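Local structure of ferredoxin component of dioxygenase (Sphingobium yanoikuyae, 2I7F) at residues 6-11 with 19-24. The protein probably carries electrons through a Rieske-type [2Fe-2S] cluster to the terminal oxygenase of a biphenyl dioxygenase system. Numbering follows the deposited sequence.
Sequences RLCQVA and VAVYQE. With SO4 (sulfate ion), chain C.
Val-21 sets both of its methyl groups against the carbonyl oxygen of Leu-7. CG1 comes within 3.4 Å of Leu-7 O and also touches Leu-7 CB. The other methyl, Val-21 CG2, lies 3.7 Å from the same Leu-7 O and rests on Cys-8 CB at 4.0 Å. The side chains of Leu-7 and Val-21 cross at about a right angle. Cys-8 holds its SG between backbone N and carbonyl carbon (chi1 67°), and from there the sulfur meets Val-19 CG1 more loosely, at 4.3 Å. Val-31 touches both Cys-8 and Val-21, while Leu-29 packs on Leu-7; the side chains gathered around Leu-7 O here are all apolar.

The two strands, 6-9 and 19-21, run roughly antiparallel at 148°, with axes 7.6 Å apart at closest approach. They are the outermost strands of the six-stranded antiparallel sheet of this Rieske domain. Side chains close the gap between them, and backbone pairing goes elsewhere: Leu-7 and Cys-8 bond to Val-99, Val-19 to Val-31 and Val-21 to Leu-29. The curled sheet thus brings its two edges together, away from the [2Fe-2S] cluster.

Toward Gln-23 the packing thins to its CG, which lies 4.1 Å from Leu-7 CD2 and also near the carbonyl oxygen Arg-6 O. The side chain of exposed Arg-6 starts out away from 19-24, and its guanidinium makes a cation-pi contact with Trp-98. Farther along 6-11, exposed Gln-9 holds a sulfate, probably from the crystallisation liquor. Its backbone N donates to sulfate O2 at 2.7 Å, nearly straight at 162°; Ser-12 OG adds another bond to the ion.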
ATOM      1  N   ARG A   6      -2.971   0.770  14.709  1.00 19.12           N
ATOM      2  CA  ARG A   6      -3.674  -0.311  14.008  1.00 19.89           C
ATOM      3  C   ARG A   6      -4.331   0.181  12.704  1.00 19.58           C
ATOM      4  O   ARG A   6      -5.047   1.178  12.713  1.00 20.53           O
ATOM      5  CB  ARG A   6      -4.730  -0.931  14.915  1.00 19.78           C
ATOM      6  CG  ARG A   6      -4.112  -1.675  16.048  1.00 21.47           C
ATOM      7  CD  ARG A   6      -5.107  -2.258  17.010  1.00 22.28           C
ATOM      8  NE  ARG A   6      -5.839  -1.192  17.632  1.00 25.00           N
ATOM      9  CZ  ARG A   6      -6.733  -1.347  18.596  1.00 27.63           C
ATOM     10  NH1 ARG A   6      -7.028  -2.553  19.061  1.00 27.81           N
ATOM     11  NH2 ARG A   6      -7.306  -0.269  19.109  1.00 27.38           N
ATOM     12  N   LEU A   7      -4.104  -0.529  11.600  1.00 18.79           N
ATOM     13  CA  LEU A   7      -4.690  -0.166  10.299  1.00 19.38           C
ATOM     14  C   LEU A   7      -5.934  -0.982   9.956  1.00 19.00           C
ATOM     15  O   LEU A   7      -6.967  -0.416   9.601  1.00 19.79           O
ATOM     16  CB  LEU A   7      -3.644  -0.228   9.155  1.00 18.60           C
ATOM     17  CG  LEU A   7      -2.379   0.576   9.431  1.00 16.59           C
ATOM     18  CD1 LEU A   7      -1.363   0.482   8.249  1.00 13.62           C
ATOM     19  CD2 LEU A   7      -2.723   2.037   9.765  1.00 13.91           C
ATOM     20  N   CYS A   8      -5.852  -2.298  10.136  1.00 20.23           N
ATOM     21  CA  CYS A   8      -6.900  -3.212   9.717  1.00 19.88           C
ATOM     22  C   CYS A   8      -6.486  -4.583  10.162  1.00 19.76           C
ATOM     23  O   CYS A   8      -5.320  -4.807  10.475  1.00 19.64           O
ATOM     24  CB  CYS A   8      -7.119  -3.171   8.183  1.00 21.22           C
ATOM     25  SG  CYS A   8      -5.780  -3.787   7.097  1.00 21.34           S
ATOM     26  N   GLN A   9      -7.433  -5.513  10.202  1.00 19.09           N
ATOM     27  CA  GLN A   9      -7.116  -6.876  10.574  1.00 19.84           C
ATOM     28  C   GLN A   9      -6.366  -7.551   9.424  1.00 19.04           C
ATOM     29  O   GLN A   9      -6.668  -7.327   8.263  1.00 16.87           O
ATOM     30  CB  GLN A   9      -8.386  -7.640  10.888  1.00 20.13           C
ATOM     31  CG  GLN A   9      -9.006  -7.215  12.184  1.00 21.96           C
ATOM     32  CD  GLN A   9     -10.403  -7.734  12.277  1.00 24.14           C
ATOM     33  OE1 GLN A   9     -10.639  -8.782  12.882  1.00 33.27           O
ATOM     34  NE2 GLN A   9     -11.331  -7.067  11.617  1.00 30.78           N
ATOM     35  N   VAL A  10      -5.367  -8.348   9.771  1.00 18.32           N
ATOM     36  CA  VAL A  10      -4.610  -9.141   8.793  1.00 18.05           C
ATOM     37  C   VAL A  10      -5.569  -9.993   7.921  1.00 18.16           C
ATOM     38  O   VAL A  10      -5.407 -10.115   6.701  1.00 16.99           O
ATOM     39  CB  VAL A  10      -3.595 -10.105   9.510  1.00 17.04           C
ATOM     40  CG1 VAL A  10      -2.843 -10.992   8.490  1.00 20.74           C
ATOM     41  CG2 VAL A  10      -2.551  -9.360  10.318  1.00 15.62           C
ATOM     42  N   ALA A  11      -6.542 -10.621   8.579  1.00 17.56           N
ATOM     43  CA  ALA A  11      -7.579 -11.431   7.872  1.00 17.61           C
ATOM     44  C   ALA A  11      -8.317 -10.699   6.730  1.00 17.42           C
ATOM     45  O   ALA A  11      -8.852 -11.348   5.845  1.00 16.07           O
ATOM     46  CB  ALA A  11      -8.594 -11.927   8.855  1.00 16.96           C
ATOM     47  N   VAL A  19      -6.290  -3.117   0.422  1.00 18.00           N
ATOM     48  CA  VAL A  19      -7.267  -2.562   1.326  1.00 17.48           C
ATOM     49  C   VAL A  19      -6.872  -1.123   1.602  1.00 17.80           C
ATOM     50  O   VAL A  19      -5.729  -0.858   1.987  1.00 16.45           O
ATOM     51  CB  VAL A  19      -7.283  -3.390   2.638  1.00 17.80           C
ATOM     52  CG1 VAL A  19      -8.157  -2.736   3.709  1.00 15.12           C
ATOM     53  CG2 VAL A  19      -7.797  -4.777   2.316  1.00 16.91           C
ATOM     54  N   ALA A  20      -7.810  -0.211   1.346  1.00 17.25           N
ATOM     55  CA  ALA A  20      -7.657   1.196   1.664  1.00 16.31           C
ATOM     56  C   ALA A  20      -7.959   1.431   3.114  1.00 15.56           C
ATOM     57  O   ALA A  20      -9.010   1.073   3.598  1.00 16.68           O
ATOM     58  CB  ALA A  20      -8.624   2.060   0.793  1.00 14.71           C
ATOM     59  N   VAL A  21      -7.036   2.062   3.811  1.00 16.34           N
ATOM     60  CA  VAL A  21      -7.203   2.361   5.215  1.00 17.00           C
ATOM     61  C   VAL A  21      -7.014   3.834   5.376  1.00 16.65           C
ATOM     62  O   VAL A  21      -6.055   4.348   4.876  1.00 17.12           O
ATOM     63  CB  VAL A  21      -6.169   1.636   6.037  1.00 17.28           C
ATOM     64  CG1 VAL A  21      -6.184   2.164   7.470  1.00 17.11           C
ATOM     65  CG2 VAL A  21      -6.438   0.088   5.958  1.00 17.02           C
ATOM     66  N   TYR A  22      -7.933   4.515   6.049  1.00 16.73           N
ATOM     67  CA  TYR A  22      -7.821   5.941   6.277  1.00 17.35           C
ATOM     68  C   TYR A  22      -7.723   6.165   7.754  1.00 18.86           C
ATOM     69  O   TYR A  22      -8.723   6.201   8.436  1.00 18.33           O
ATOM     70  CB  TYR A  22      -9.051   6.687   5.761  1.00 16.98           C
ATOM     71  CG  TYR A  22      -9.144   6.702   4.255  1.00 15.75           C
ATOM     72  CD1 TYR A  22      -9.586   5.582   3.543  1.00 15.87           C
ATOM     73  CD2 TYR A  22      -8.805   7.846   3.537  1.00 15.90           C
ATOM     74  CE1 TYR A  22      -9.649   5.614   2.116  1.00 15.24           C
ATOM     75  CE2 TYR A  22      -8.875   7.890   2.139  1.00 15.40           C
ATOM     76  CZ  TYR A  22      -9.296   6.786   1.435  1.00 15.42           C
ATOM     77  OH  TYR A  22      -9.375   6.904   0.064  1.00 15.35           O
ATOM     78  N   GLN A  23      -6.500   6.322   8.239  1.00 21.62           N
ATOM     79  CA  GLN A  23      -6.246   6.416   9.656  1.00 22.72           C
ATOM     80  C   GLN A  23      -6.028   7.911   9.900  1.00 22.76           C
ATOM     81  O   GLN A  23      -5.397   8.606   9.090  1.00 21.99           O
ATOM     82  CB  GLN A  23      -5.062   5.471  10.052  1.00 23.45           C
ATOM     83  CG  GLN A  23      -5.026   4.990  11.521  1.00 25.11           C
ATOM     84  CD  GLN A  23      -4.492   6.047  12.516  1.00 30.80           C
ATOM     85  OE1 GLN A  23      -4.889   6.085  13.691  1.00 31.63           O
ATOM     86  NE2 GLN A  23      -3.592   6.917  12.042  1.00 35.59           N
ATOM     87  N   GLU A  24      -6.635   8.428  10.966  1.00 23.81           N
ATOM     88  CA  GLU A  24      -6.714   9.858  11.162  1.00 25.19           C
ATOM     89  C   GLU A  24      -5.356  10.570  11.279  1.00 25.00           C
ATOM     90  O   GLU A  24      -5.228  11.724  10.869  1.00 25.27           O
ATOM     91  CB  GLU A  24      -7.667  10.231  12.310  1.00 25.97           C
ATOM     92  CG  GLU A  24      -7.333   9.699  13.703  1.00 28.16           C
ATOM     93  CD  GLU A  24      -8.443  10.030  14.706  1.00 29.25           C
ATOM     94  OE1 GLU A  24      -9.051   9.072  15.249  1.00 35.71           O
ATOM     95  OE2 GLU A  24      -8.714  11.240  14.949  1.00 34.63           O
TER
HETATM   96  S   SO4 C 500     -10.859  -4.139   9.583  1.00 52.92           S
HETATM   97  O1  SO4 C 500     -10.278  -2.868  10.035  1.00 53.25           O
HETATM   98  O2  SO4 C 500      -9.864  -5.112   9.140  1.00 49.98           O
HETATM   99  O3  SO4 C 500     -11.638  -4.724  10.687  1.00 54.14           O
HETATM  100  O4  SO4 C 500     -11.749  -3.863   8.440  1.00 54.51           O